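PDB 6QE7: anti-sigma-I factor RsgI3 from Clostridium thermocellum, which probably holds the sigma factor SigI3 inactive until its extracellular tandem PA14 domains, the part present here, bind plant cell-wall polysaccharide such as pectin. Local coordinates for residues L154-L164 and K193-K201; T170-F178 and V282-A290. One frame throughout, in Å; residues are numbered along the deposited sequence.

Contacts 1 and 2 both belong to the second PA14 domain, with centres about 13 Å apart, and their segments alternate along the chain. Contact 1 pairs two neighbouring strands within one antiparallel sheet; contact 2 joins two connections that run between this sheet and the second sheet of the domain. They meet directly along that first sheet. Strand 167-173 flanks strand 154-159, and strand 288-289 flanks strand 193-202, where Phe289 N probably donates to Lys201 O (2.6 Å). Ala156 CB also packs on Asp173 OD2 at 3.3 Å. Both calcium ions of this chain are bound by residues of the first PA14 domain, among them Asp44 and Asp69, and neither contact supplies a ligand.

Contact 1: residues L154-L164 and K193-K201; sequences LSAEYYGDAEL and KFSVRWVGK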
ATOM      1  N   LEU A 154      -6.176  12.426   4.269  1.00 27.81           N
ATOM      2  CA  LEU A 154      -6.120  11.729   5.545  1.00 29.78           C
ATOM      3  C   LEU A 154      -7.456  11.844   6.269  1.00 35.47           C
ATOM      4  O   LEU A 154      -8.177  12.889   6.098  1.00 38.60           O
ATOM      5  CB  LEU A 154      -4.957  12.305   6.342  1.00 26.80           C
ATOM      6  CG  LEU A 154      -3.575  12.082   5.759  1.00 26.86           C
ATOM      7  CD1 LEU A 154      -2.582  12.867   6.564  1.00 28.65           C
ATOM      8  CD2 LEU A 154      -3.183  10.578   5.760  1.00 24.90           C
ATOM      9  N   SER A 155      -7.807  10.803   7.031  1.00 33.49           N
ATOM     10  CA  SER A 155      -8.996  10.822   7.935  1.00 33.91           C
ATOM     11  C   SER A 155      -8.689  11.674   9.144  1.00 37.64           C
ATOM     12  O   SER A 155      -7.816  11.280   9.914  1.00 37.31           O
ATOM     13  CB  SER A 155      -9.410   9.469   8.375  1.00 36.39           C
ATOM     14  OG  SER A 155      -9.531   8.687   7.223  1.00 40.16           O
ATOM     15  N   ALA A 156      -9.454  12.763   9.290  1.00 40.47           N
ATOM     16  CA  ALA A 156      -9.304  13.793  10.326  1.00 38.85           C
ATOM     17  C   ALA A 156     -10.469  13.619  11.285  1.00 38.48           C
ATOM     18  O   ALA A 156     -11.620  13.473  10.820  1.00 35.11           O
ATOM     19  CB  ALA A 156      -9.287  15.163   9.703  1.00 40.21           C
ATOM     20  N   GLU A 157     -10.135  13.526  12.559  1.00 38.05           N
ATOM     21  CA  GLU A 157     -11.090  13.737  13.659  1.00 36.53           C
ATOM     22  C   GLU A 157     -10.838  15.124  14.256  1.00 32.21           C
ATOM     23  O   GLU A 157      -9.690  15.389  14.740  1.00 37.26           O
ATOM     24  CB  GLU A 157     -10.962  12.591  14.635  1.00 36.01           C
ATOM     25  CG  GLU A 157     -10.871  11.213  13.980  1.00 46.15           C
ATOM     26  CD  GLU A 157     -10.313  10.172  14.958  1.00 42.29           C
ATOM     27  OE1 GLU A 157      -9.099  10.162  15.190  1.00 47.54           O
ATOM     28  OE2 GLU A 157     -11.113   9.448  15.577  1.00 59.68           O
ATOM     29  N   TYR A 158     -11.888  15.956  14.294  1.00 33.00           N
ATOM     30  CA  TYR A 158     -11.850  17.305  14.935  1.00 36.60           C
ATOM     31  C   TYR A 158     -12.478  17.253  16.322  1.00 34.63           C
ATOM     32  O   TYR A 158     -13.575  16.738  16.470  1.00 40.22           O
ATOM     33  CB  TYR A 158     -12.532  18.333  14.053  1.00 30.93           C
ATOM     34  CG  TYR A 158     -11.699  18.635  12.858  1.00 32.63           C
ATOM     35  CD1 TYR A 158     -11.523  17.714  11.855  1.00 36.86           C
ATOM     36  CD2 TYR A 158     -11.059  19.837  12.738  1.00 35.89           C
ATOM     37  CE1 TYR A 158     -10.783  18.022  10.723  1.00 37.42           C
ATOM     38  CE2 TYR A 158     -10.269  20.139  11.645  1.00 35.62           C
ATOM     39  CZ  TYR A 158     -10.088  19.208  10.642  1.00 38.73           C
ATOM     40  OH  TYR A 158      -9.262  19.492   9.575  1.00 33.28           O
ATOM     41  N   TYR A 159     -11.768  17.781  17.312  1.00 38.33           N
ATOM     42  CA  TYR A 159     -12.212  17.782  18.719  1.00 37.38           C
ATOM     43  C   TYR A 159     -12.513  19.192  19.206  1.00 37.68           C
ATOM     44  O   TYR A 159     -11.803  20.148  18.822  1.00 30.79           O
ATOM     45  CB  TYR A 159     -11.169  17.105  19.606  1.00 40.53           C
ATOM     46  CG  TYR A 159     -11.020  15.646  19.302  1.00 40.84           C
ATOM     47  CD1 TYR A 159     -10.169  15.243  18.288  1.00 41.55           C
ATOM     48  CD2 TYR A 159     -11.788  14.696  19.937  1.00 43.44           C
ATOM     49  CE1 TYR A 159     -10.006  13.903  17.984  1.00 40.59           C
ATOM     50  CE2 TYR A 159     -11.608  13.346  19.675  1.00 47.32           C
ATOM     51  CZ  TYR A 159     -10.737  12.966  18.662  1.00 43.90           C
ATOM     52  OH  TYR A 159     -10.521  11.690  18.315  1.00 37.40           O
ATOM     53  N   GLY A 160     -13.480  19.281  20.131  1.00 42.52           N
ATOM     54  CA  GLY A 160     -13.907  20.538  20.784  1.00 39.43           C
ATOM     55  C   GLY A 160     -13.182  20.804  22.084  1.00 41.94           C
ATOM     56  O   GLY A 160     -13.690  21.571  22.900  1.00 44.64           O
ATOM     57  N   ASP A 161     -11.945  20.353  22.208  1.00 47.06           N
ATOM     58  CA  ASP A 161     -11.078  20.734  23.354  1.00 41.11           C
ATOM     59  C   ASP A 161      -9.619  20.577  22.920  1.00 41.10           C
ATOM     60  O   ASP A 161      -9.383  20.083  21.817  1.00 45.06           O
ATOM     61  CB  ASP A 161     -11.442  19.809  24.515  1.00 50.25           C
ATOM     62  CG  ASP A 161     -11.303  18.327  24.122  1.00 56.52           C
ATOM     63  OD1 ASP A 161     -10.173  17.907  23.775  1.00 49.80           O
ATOM     64  OD2 ASP A 161     -12.336  17.611  24.112  1.00 46.62           O
ATOM     65  N   ALA A 162      -8.648  20.869  23.776  1.00 46.09           N
ATOM     66  CA  ALA A 162      -7.228  20.810  23.354  1.00 43.39           C
ATOM     67  C   ALA A 162      -6.631  19.443  23.653  1.00 42.28           C
ATOM     68  O   ALA A 162      -5.429  19.371  23.463  1.00 45.77           O
ATOM     69  CB  ALA A 162      -6.392  21.841  24.039  1.00 40.94           C
ATOM     70  N   GLU A 163      -7.423  18.449  24.079  1.00 39.19           N
ATOM     71  CA  GLU A 163      -6.921  17.204  24.714  1.00 45.52           C
ATOM     72  C   GLU A 163      -7.443  15.993  23.945  1.00 43.47           C
ATOM     73  O   GLU A 163      -7.362  14.903  24.473  1.00 38.24           O
ATOM     74  CB  GLU A 163      -7.324  17.174  26.198  1.00 60.97           C
ATOM     75  CG  GLU A 163      -6.408  18.041  27.082  1.00 76.51           C
ATOM     76  CD  GLU A 163      -6.418  17.880  28.607  1.00 77.45           C
ATOM     77  OE1 GLU A 163      -7.290  17.140  29.157  1.00 75.13           O
ATOM     78  OE2 GLU A 163      -5.525  18.501  29.253  1.00 73.66           O
ATOM     79  N   LEU A 164      -7.893  16.193  22.707  1.00 44.63           N
ATOM     80  CA  LEU A 164      -8.398  15.123  21.805  1.00 43.84           C
ATOM     81  C   LEU A 164      -9.478  14.324  22.548  1.00 48.73           C
ATOM     82  O   LEU A 164      -9.649  13.088  22.256  1.00 42.42           O
ATOM     83  CB  LEU A 164      -7.223  14.265  21.318  1.00 40.99           C
ATOM     84  CG  LEU A 164      -6.130  15.050  20.568  1.00 43.51           C
ATOM     85  CD1 LEU A 164      -4.839  14.253  20.432  1.00 43.34           C
ATOM     86  CD2 LEU A 164      -6.626  15.488  19.206  1.00 42.47           C
ATOM     87  N   LYS A 193      -9.888  26.702  21.951  1.00 41.17           N
ATOM     88  CA  LYS A 193      -9.139  25.472  22.281  1.00 38.38           C
ATOM     89  C   LYS A 193      -9.851  24.387  21.462  1.00 38.39           C
ATOM     90  O   LYS A 193     -11.081  24.162  21.666  1.00 39.38           O
ATOM     91  CB  LYS A 193      -9.072  25.177  23.798  1.00 39.51           C
ATOM     92  CG  LYS A 193      -7.892  25.795  24.541  1.00 41.80           C
ATOM     93  CD  LYS A 193      -7.981  25.800  26.109  1.00 42.14           C
ATOM     94  CE  LYS A 193      -7.320  27.039  26.711  1.00 48.29           C
ATOM     95  NZ  LYS A 193      -6.867  26.895  28.127  1.00 50.18           N
ATOM     96  N   PHE A 194      -9.119  23.764  20.553  1.00 36.43           N
ATOM     97  CA  PHE A 194      -9.603  22.608  19.771  1.00 36.32           C
ATOM     98  C   PHE A 194      -8.347  21.789  19.403  1.00 37.36           C
ATOM     99  O   PHE A 194      -7.181  22.209  19.643  1.00 33.84           O
ATOM    100  CB  PHE A 194     -10.448  23.078  18.584  1.00 36.85           C
ATOM    101  CG  PHE A 194      -9.646  23.573  17.402  1.00 35.28           C
ATOM    102  CD1 PHE A 194      -9.245  24.887  17.317  1.00 31.55           C
ATOM    103  CD2 PHE A 194      -9.190  22.681  16.437  1.00 41.58           C
ATOM    104  CE1 PHE A 194      -8.468  25.313  16.256  1.00 38.90           C
ATOM    105  CE2 PHE A 194      -8.422  23.107  15.376  1.00 36.45           C
ATOM    106  CZ  PHE A 194      -8.076  24.431  15.277  1.00 39.85           C
ATOM    107  N   SER A 195      -8.554  20.611  18.848  1.00 35.11           N
ATOM    108  CA  SER A 195      -7.426  19.707  18.505  1.00 33.46           C
ATOM    109  C   SER A 195      -7.882  18.827  17.333  1.00 32.42           C
ATOM    110  O   SER A 195      -9.136  18.726  17.080  1.00 31.39           O
ATOM    111  CB  SER A 195      -7.022  18.944  19.801  1.00 33.11           C
ATOM    112  OG  SER A 195      -8.156  18.247  20.335  1.00 35.48           O
ATOM    113  N   VAL A 196      -6.936  18.211  16.627  1.00 27.47           N
ATOM    114  CA  VAL A 196      -7.220  17.406  15.404  1.00 31.60           C
ATOM    115  C   VAL A 196      -6.292  16.190  15.406  1.00 33.47           C
ATOM    116  O   VAL A 196      -5.156  16.342  15.841  1.00 30.62           O
ATOM    117  CB  VAL A 196      -6.988  18.225  14.119  1.00 32.44           C
ATOM    118  CG1 VAL A 196      -7.652  17.590  12.917  1.00 34.30           C
ATOM    119  CG2 VAL A 196      -7.456  19.660  14.296  1.00 39.00           C
ATOM    120  N   ARG A 197      -6.803  15.050  14.955  1.00 37.64           N
ATOM    121  CA  ARG A 197      -6.001  13.833  14.655  1.00 37.25           C
ATOM    122  C   ARG A 197      -6.242  13.453  13.185  1.00 33.68           C
ATOM    123  O   ARG A 197      -7.376  13.323  12.809  1.00 32.01           O
ATOM    124  CB  ARG A 197      -6.351  12.633  15.532  1.00 34.00           C
ATOM    125  CG  ARG A 197      -5.599  11.387  15.084  1.00 34.06           C
ATOM    126  CD  ARG A 197      -5.803  10.160  15.940  1.00 34.09           C
ATOM    127  NE  ARG A 197      -5.590  10.432  17.359  1.00 37.86           N
ATOM    128  CZ  ARG A 197      -6.581  10.582  18.223  1.00 35.90           C
ATOM    129  NH1 ARG A 197      -7.839  10.501  17.825  1.00 39.15           N
ATOM    130  NH2 ARG A 197      -6.307  10.775  19.484  1.00 39.00           N
ATOM    131  N   TRP A 198      -5.179  13.428  12.395  1.00 31.61           N
ATOM    132  CA  TRP A 198      -5.087  12.876  11.031  1.00 31.72           C
ATOM    133  C   TRP A 198      -4.426  11.506  11.137  1.00 32.75           C
ATOM    134  O   TRP A 198      -3.366  11.397  11.763  1.00 34.86           O
ATOM    135  CB  TRP A 198      -4.259  13.788  10.143  1.00 29.90           C
ATOM    136  CG  TRP A 198      -4.865  15.144   9.900  1.00 32.93           C
ATOM    137  CD1 TRP A 198      -5.761  15.477   8.916  1.00 35.00           C
ATOM    138  CD2 TRP A 198      -4.538  16.374  10.579  1.00 33.07           C
ATOM    139  NE1 TRP A 198      -6.066  16.817   8.993  1.00 35.45           N
ATOM    140  CE2 TRP A 198      -5.326  17.390  10.000  1.00 34.70           C
ATOM    141  CE3 TRP A 198      -3.705  16.706  11.653  1.00 31.73           C
ATOM    142  CZ2 TRP A 198      -5.282  18.710  10.458  1.00 35.45           C
ATOM    143  CZ3 TRP A 198      -3.684  17.997  12.121  1.00 31.40           C
ATOM    144  CH2 TRP A 198      -4.424  18.992  11.502  1.00 31.47           C
ATOM    145  N   VAL A 199      -5.089  10.507  10.587  1.00 34.40           N
ATOM    146  CA  VAL A 199      -4.543   9.138  10.436  1.00 32.64           C
ATOM    147  C   VAL A 199      -4.629   8.738   8.976  1.00 29.43           C
ATOM    148  O   VAL A 199      -5.650   9.057   8.348  1.00 32.09           O
ATOM    149  CB  VAL A 199      -5.338   8.156  11.311  1.00 33.45           C
ATOM    150  CG1 VAL A 199      -4.805   6.714  11.123  1.00 40.56           C
ATOM    151  CG2 VAL A 199      -5.218   8.568  12.756  1.00 38.74           C
ATOM    152  N   GLY A 200      -3.666   7.928   8.537  1.00 34.37           N
ATOM    153  CA  GLY A 200      -3.740   7.211   7.276  1.00 33.30           C
ATOM    154  C   GLY A 200      -2.413   6.601   6.892  1.00 30.96           C
ATOM    155  O   GLY A 200      -1.759   6.005   7.744  1.00 22.12           O
ATOM    156  N   LYS A 201      -2.109   6.741   5.613  1.00 27.09           N
ATOM    157  CA  LYS A 201      -0.954   6.167   4.947  1.00 30.39           C
ATOM    158  C   LYS A 201      -0.330   7.264   4.113  1.00 27.63           C
ATOM    159  O   LYS A 201      -1.073   8.119   3.575  1.00 30.92           O
ATOM    160  CB  LYS A 201      -1.273   5.011   3.972  1.00 32.55           C
ATOM    161  CG  LYS A 201      -2.146   3.884   4.465  1.00 37.10           C
ATOM    162  CD  LYS A 201      -1.437   2.958   5.403  1.00 38.91           C
ATOM    163  CE  LYS A 201      -2.271   1.786   5.867  1.00 45.08           C
ATOM    164  NZ  LYS A 201      -1.359   0.736   6.393  1.00 51.68           N
TER
HETATM  165  O   HOH W   1     -13.126  24.312  23.600  1.00 36.01           O
HETATM  166  O   HOH W   2      -8.547  11.097  21.236  1.00 42.01           O
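Arg197 lies alongside Glu157 on two antiparallel strands, 154-159 and 193-201, that are neighbours in a sheet of the second PA14 domain. Their backbones form a hydrogen-bonded pair and their side chains run the same way, with carboxylate and guanidinium planes 57° apart. Arg197 NH1 donates to Glu157 OE1 at 2.9 Å; the acceptor lies in the guanidinium plane, but the donor comes from above the carboxylate plane, and the bridge to Glu157 runs through NH1 alone. The same NH1 makes a more bent bond to Tyr159 OH (3.0 Å). Glu259 on strand 254-263 forms a salt bridge with NE, and a water shared with Leu164 O accepts from NH2; all three guanidinium nitrogens are engaged, which should restrain rotation of the group.

Ser195 ties the turn after strand 154-159 to its partner. With OG between the backbone N and the carbonyl carbon (chi1 57°), the hydroxyl donates to Asp161 O at 2.7 Å and accepts from Leu164 N at 3.1 Å.

At the start of strand 154-159, Leu154 crosses Trp198 at about a right angle and lays CD2 3.7 Å from Gly200 CA. On the face carrying Ala156, Tyr158, Val196 and Trp198 the contact is apolar. Ala156 CB meets Trp198 CD1 at 3.6 Å, and Val196 CG1 sits over the centre of the Tyr158 ring, 3.7 Å from its centroid and 10° off the normal, in a CH-pi contact.

Contact 2: residues T170-F178 and V282-A290; sequences TRIDDAINF and VVPSKNLFA
Asn177 and Val282 cross at about a right angle, the two methyls of the valine set against the stem and amide of the asparagine. Val282 CG1 is anti to the backbone N (chi1 175°), which brings it 3.8 Å from Asn177 CB, while CG2 lies 3.9 Å from Asn177 ND2. Asn177 OD1 accepts from Lys270 on strand 268-274, while CG and ND2 rest against the valine methyls in van der Waals contact.

One step back along the first segment, Ile176 N donates to a water at 2.9 Å, and this water lies 2.7 Å from Val283 O, linking the two backbones. Leu271 on strand 268-274 forms backbone hydrogen bonds with both Ile176 and Val283.

Both segments are connections between the two antiparallel sheets of the second PA14 domain. Residues 170-178 leave strand 167-173 of one sheet and enter strand 177-179 of the other; residues 282-290 pass the opposite way, through a 3-10 segment at 285-287 into strand 288-289. Where they meet, Ser285 OG is placed to donate to Asp174 O, but that oxygen is too close to a neighbour in the model, so the detail of this bond is doubtful.

Beside it, Leu288 CD1 touches Ala175 CA at 4.1 Å. The same leucine also packs on Leu154 of strand 154-159 and Ile202 of strand 193-202. At the other end of the contact, Ile172 holds CG1 anti to its carbonyl carbon (chi1 -65°), and both CG1 and CD1 border Ala290, with CD1 4.0 Å from Ala290 CB.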
ATOM      1  N   THR A 170     -15.792  14.096  11.822  1.00 40.05           N
ATOM      2  CA  THR A 170     -14.774  13.415  11.005  1.00 38.62           C
ATOM      3  C   THR A 170     -14.979  13.909   9.585  1.00 40.12           C
ATOM      4  O   THR A 170     -16.125  14.095   9.199  1.00 44.04           O
ATOM      5  CB  THR A 170     -14.951  11.885  11.024  1.00 45.95           C
ATOM      6  OG1 THR A 170     -14.604  11.465  12.346  1.00 50.59           O
ATOM      7  CG2 THR A 170     -14.095  11.166   9.994  1.00 61.65           C
ATOM      8  N   ARG A 171     -13.892  14.114   8.876  1.00 37.90           N
ATOM      9  CA  ARG A 171     -13.917  14.265   7.410  1.00 41.28           C
ATOM     10  C   ARG A 171     -12.539  13.838   6.880  1.00 39.38           C
ATOM     11  O   ARG A 171     -11.591  13.630   7.683  1.00 40.06           O
ATOM     12  CB  ARG A 171     -14.221  15.721   7.057  1.00 31.54           C
ATOM     13  CG  ARG A 171     -13.158  16.655   7.607  1.00 33.76           C
ATOM     14  CD  ARG A 171     -13.483  18.092   7.364  1.00 35.31           C
ATOM     15  NE  ARG A 171     -12.370  18.986   7.659  1.00 35.83           N
ATOM     16  CZ  ARG A 171     -12.507  20.291   7.964  1.00 39.18           C
ATOM     17  NH1 ARG A 171     -13.720  20.795   8.088  1.00 40.64           N
ATOM     18  NH2 ARG A 171     -11.455  21.075   8.182  1.00 38.12           N
ATOM     19  N   ILE A 172     -12.419  13.813   5.565  1.00 38.51           N
ATOM     20  CA  ILE A 172     -11.115  13.623   4.887  1.00 33.69           C
ATOM     21  C   ILE A 172     -10.555  14.972   4.467  1.00 28.00           C
ATOM     22  O   ILE A 172     -11.176  15.680   3.714  1.00 35.83           O
ATOM     23  CB  ILE A 172     -11.301  12.632   3.744  1.00 39.33           C
ATOM     24  CG1 ILE A 172     -11.676  11.248   4.312  1.00 37.98           C
ATOM     25  CG2 ILE A 172     -10.020  12.603   2.920  1.00 43.09           C
ATOM     26  CD1 ILE A 172     -12.197  10.299   3.298  1.00 37.70           C
ATOM     27  N   ASP A 173      -9.406  15.329   5.012  1.00 29.99           N
ATOM     28  CA  ASP A 173      -8.623  16.531   4.635  1.00 28.88           C
ATOM     29  C   ASP A 173      -7.694  16.099   3.489  1.00 31.96           C
ATOM     30  O   ASP A 173      -7.105  14.977   3.552  1.00 28.84           O
ATOM     31  CB  ASP A 173      -7.953  17.073   5.894  1.00 32.14           C
ATOM     32  CG  ASP A 173      -8.922  17.740   6.875  1.00 33.72           C
ATOM     33  OD1 ASP A 173     -10.016  18.068   6.453  1.00 33.03           O
ATOM     34  OD2 ASP A 173      -8.573  17.910   8.078  1.00 34.63           O
ATOM     35  N   ASP A 174      -7.628  16.875   2.425  1.00 32.72           N
ATOM     36  CA  ASP A 174      -6.792  16.583   1.236  1.00 39.07           C
ATOM     37  C   ASP A 174      -5.315  16.578   1.629  1.00 38.47           C
ATOM     38  O   ASP A 174      -4.518  15.888   1.018  1.00 31.99           O
ATOM     39  CB  ASP A 174      -7.049  17.612   0.137  1.00 40.75           C
ATOM     40  CG  ASP A 174      -8.433  17.453  -0.444  1.00 53.78           C
ATOM     41  OD1 ASP A 174      -9.144  16.457  -0.066  1.00 58.35           O
ATOM     42  OD2 ASP A 174      -8.813  18.327  -1.258  1.00 67.77           O
ATOM     43  N   ALA A 175      -4.944  17.385   2.598  1.00 34.45           N
ATOM     44  CA  ALA A 175      -3.545  17.509   3.026  1.00 36.01           C
ATOM     45  C   ALA A 175      -3.523  18.234   4.359  1.00 38.47           C
ATOM     46  O   ALA A 175      -4.604  18.677   4.840  1.00 36.61           O
ATOM     47  CB  ALA A 175      -2.762  18.254   1.982  1.00 35.28           C
ATOM     48  N   ILE A 176      -2.358  18.291   4.966  1.00 33.14           N
ATOM     49  CA  ILE A 176      -2.220  18.999   6.256  1.00 34.03           C
ATOM     50  C   ILE A 176      -1.547  20.317   5.905  1.00 32.56           C
ATOM     51  O   ILE A 176      -0.298  20.391   5.846  1.00 31.84           O
ATOM     52  CB  ILE A 176      -1.484  18.178   7.317  1.00 36.04           C
ATOM     53  CG1 ILE A 176      -2.134  16.808   7.532  1.00 36.88           C
ATOM     54  CG2 ILE A 176      -1.401  18.975   8.637  1.00 39.73           C
ATOM     55  CD1 ILE A 176      -1.458  15.989   8.565  1.00 33.54           C
ATOM     56  N   ASN A 177      -2.388  21.291   5.598  1.00 32.41           N
ATOM     57  CA  ASN A 177      -1.944  22.614   5.123  1.00 37.77           C
ATOM     58  C   ASN A 177      -3.008  23.652   5.464  1.00 30.87           C
ATOM     59  O   ASN A 177      -3.829  23.973   4.575  1.00 37.40           O
ATOM     60  CB  ASN A 177      -1.731  22.595   3.610  1.00 38.14           C
ATOM     61  CG  ASN A 177      -0.985  23.826   3.146  1.00 41.90           C
ATOM     62  OD1 ASN A 177      -0.533  24.641   3.967  1.00 45.36           O
ATOM     63  ND2 ASN A 177      -0.931  24.000   1.839  1.00 34.90           N
ATOM     64  N   PHE A 178      -3.075  24.051   6.717  1.00 35.41           N
ATOM     65  CA  PHE A 178      -4.197  24.870   7.235  1.00 35.03           C
ATOM     66  C   PHE A 178      -3.646  26.129   7.894  1.00 36.15           C
ATOM     67  O   PHE A 178      -2.678  26.083   8.706  1.00 43.74           O
ATOM     68  CB  PHE A 178      -5.073  24.051   8.175  1.00 42.03           C
ATOM     69  CG  PHE A 178      -5.891  22.991   7.484  1.00 42.32           C
ATOM     70  CD1 PHE A 178      -6.985  23.334   6.710  1.00 39.95           C
ATOM     71  CD2 PHE A 178      -5.545  21.640   7.583  1.00 46.28           C
ATOM     72  CE1 PHE A 178      -7.779  22.360   6.138  1.00 38.72           C
ATOM     73  CE2 PHE A 178      -6.314  20.658   6.975  1.00 35.67           C
ATOM     74  CZ  PHE A 178      -7.411  21.027   6.225  1.00 45.84           C
ATOM     75  N   VAL A 282       5.084  21.153   1.245  1.00 30.68           N
ATOM     76  CA  VAL A 282       3.884  20.586   1.898  1.00 36.33           C
ATOM     77  C   VAL A 282       3.710  19.143   1.349  1.00 34.04           C
ATOM     78  O   VAL A 282       3.754  18.956   0.124  1.00 34.01           O
ATOM     79  CB  VAL A 282       2.649  21.477   1.668  1.00 38.56           C
ATOM     80  CG1 VAL A 282       1.395  20.831   2.239  1.00 40.54           C
ATOM     81  CG2 VAL A 282       2.825  22.882   2.267  1.00 37.83           C
ATOM     82  N   VAL A 283       3.552  18.134   2.216  1.00 27.48           N
ATOM     83  CA  VAL A 283       3.307  16.771   1.692  1.00 27.11           C
ATOM     84  C   VAL A 283       2.021  16.836   0.877  1.00 30.26           C
ATOM     85  O   VAL A 283       0.981  17.309   1.379  1.00 33.42           O
ATOM     86  CB  VAL A 283       3.213  15.757   2.813  1.00 28.33           C
ATOM     87  CG1 VAL A 283       3.044  14.385   2.222  1.00 26.35           C
ATOM     88  CG2 VAL A 283       4.412  15.863   3.746  1.00 29.22           C
ATOM     89  N   PRO A 284       2.071  16.377  -0.392  1.00 28.48           N
ATOM     90  CA  PRO A 284       0.969  16.543  -1.331  1.00 29.77           C
ATOM     91  C   PRO A 284      -0.135  15.534  -1.059  1.00 28.57           C
ATOM     92  O   PRO A 284       0.136  14.479  -0.589  1.00 32.03           O
ATOM     93  CB  PRO A 284       1.563  16.355  -2.749  1.00 35.63           C
ATOM     94  CG  PRO A 284       3.012  16.093  -2.563  1.00 33.01           C
ATOM     95  CD  PRO A 284       3.294  15.944  -1.070  1.00 31.48           C
ATOM     96  N   SER A 285      -1.356  15.882  -1.402  1.00 28.35           N
ATOM     97  CA  SER A 285      -2.523  14.974  -1.256  1.00 29.85           C
ATOM     98  C   SER A 285      -2.272  13.659  -2.003  1.00 31.26           C
ATOM     99  O   SER A 285      -2.700  12.612  -1.516  1.00 29.30           O
ATOM    100  CB  SER A 285      -3.742  15.620  -1.744  1.00 32.93           C
ATOM    101  OG  SER A 285      -4.885  14.891  -1.292  1.00 41.08           O
ATOM    102  N   LYS A 286      -1.545  13.685  -3.118  1.00 32.81           N
ATOM    103  CA  LYS A 286      -1.358  12.433  -3.920  1.00 33.44           C
ATOM    104  C   LYS A 286      -0.443  11.426  -3.186  1.00 36.47           C
ATOM    105  O   LYS A 286      -0.310  10.274  -3.681  1.00 39.83           O
ATOM    106  CB  LYS A 286      -0.881  12.783  -5.328  1.00 33.96           C
ATOM    107  CG  LYS A 286       0.578  13.159  -5.420  1.00 42.05           C
ATOM    108  CD  LYS A 286       0.962  13.573  -6.824  1.00 54.00           C
ATOM    109  CE  LYS A 286       0.641  15.037  -7.034  1.00 71.35           C
ATOM    110  NZ  LYS A 286       0.402  15.332  -8.469  1.00 83.73           N
ATOM    111  N   ASN A 287       0.179  11.783  -2.055  1.00 34.76           N
ATOM    112  CA  ASN A 287       1.024  10.813  -1.331  1.00 34.46           C
ATOM    113  C   ASN A 287       0.372  10.380  -0.032  1.00 34.39           C
ATOM    114  O   ASN A 287       1.089   9.708   0.760  1.00 34.35           O
ATOM    115  CB  ASN A 287       2.419  11.360  -1.088  1.00 31.30           C
ATOM    116  CG  ASN A 287       3.174  11.484  -2.384  1.00 36.25           C
ATOM    117  OD1 ASN A 287       3.147  12.558  -2.959  1.00 34.97           O
ATOM    118  ND2 ASN A 287       3.824  10.411  -2.848  1.00 29.40           N
ATOM    119  N   LEU A 288      -0.862  10.830   0.210  1.00 32.18           N
ATOM    120  CA  LEU A 288      -1.541  10.677   1.508  1.00 32.08           C
ATOM    121  C   LEU A 288      -2.775   9.855   1.191  1.00 29.14           C
ATOM    122  O   LEU A 288      -3.349  10.021   0.084  1.00 32.28           O
ATOM    123  CB  LEU A 288      -1.837  12.060   2.138  1.00 30.12           C
ATOM    124  CG  LEU A 288      -0.599  12.886   2.507  1.00 26.32           C
ATOM    125  CD1 LEU A 288      -0.944  14.332   2.874  1.00 32.75           C
ATOM    126  CD2 LEU A 288       0.187  12.243   3.623  1.00 27.54           C
ATOM    127  N   PHE A 289      -3.040   8.880   2.016  1.00 27.89           N
ATOM    128  CA  PHE A 289      -4.162   7.961   1.773  1.00 30.67           C
ATOM    129  C   PHE A 289      -5.000   7.855   3.013  1.00 28.44           C
ATOM    130  O   PHE A 289      -4.430   7.645   4.064  1.00 31.25           O
ATOM    131  CB  PHE A 289      -3.684   6.571   1.355  1.00 28.86           C
ATOM    132  CG  PHE A 289      -2.902   6.619   0.065  1.00 34.29           C
ATOM    133  CD1 PHE A 289      -1.536   6.920   0.074  1.00 45.22           C
ATOM    134  CD2 PHE A 289      -3.543   6.456  -1.169  1.00 39.16           C
ATOM    135  CE1 PHE A 289      -0.820   7.032  -1.119  1.00 38.00           C
ATOM    136  CE2 PHE A 289      -2.831   6.562  -2.359  1.00 36.98           C
ATOM    137  CZ  PHE A 289      -1.478   6.852  -2.332  1.00 46.66           C
ATOM    138  N   ALA A 290      -6.316   7.876   2.831  1.00 35.40           N
ATOM    139  CA  ALA A 290      -7.225   8.068   3.974  1.00 39.91           C
ATOM    140  C   ALA A 290      -7.460   6.723   4.634  1.00 50.05           C
ATOM    141  O   ALA A 290      -7.804   6.740   5.822  1.00 45.80           O
ATOM    142  CB  ALA A 290      -8.518   8.725   3.562  1.00 43.71           C
TER
HETATM  143  O   HOH W   3       0.347  17.858   3.968  1.00 29.40           O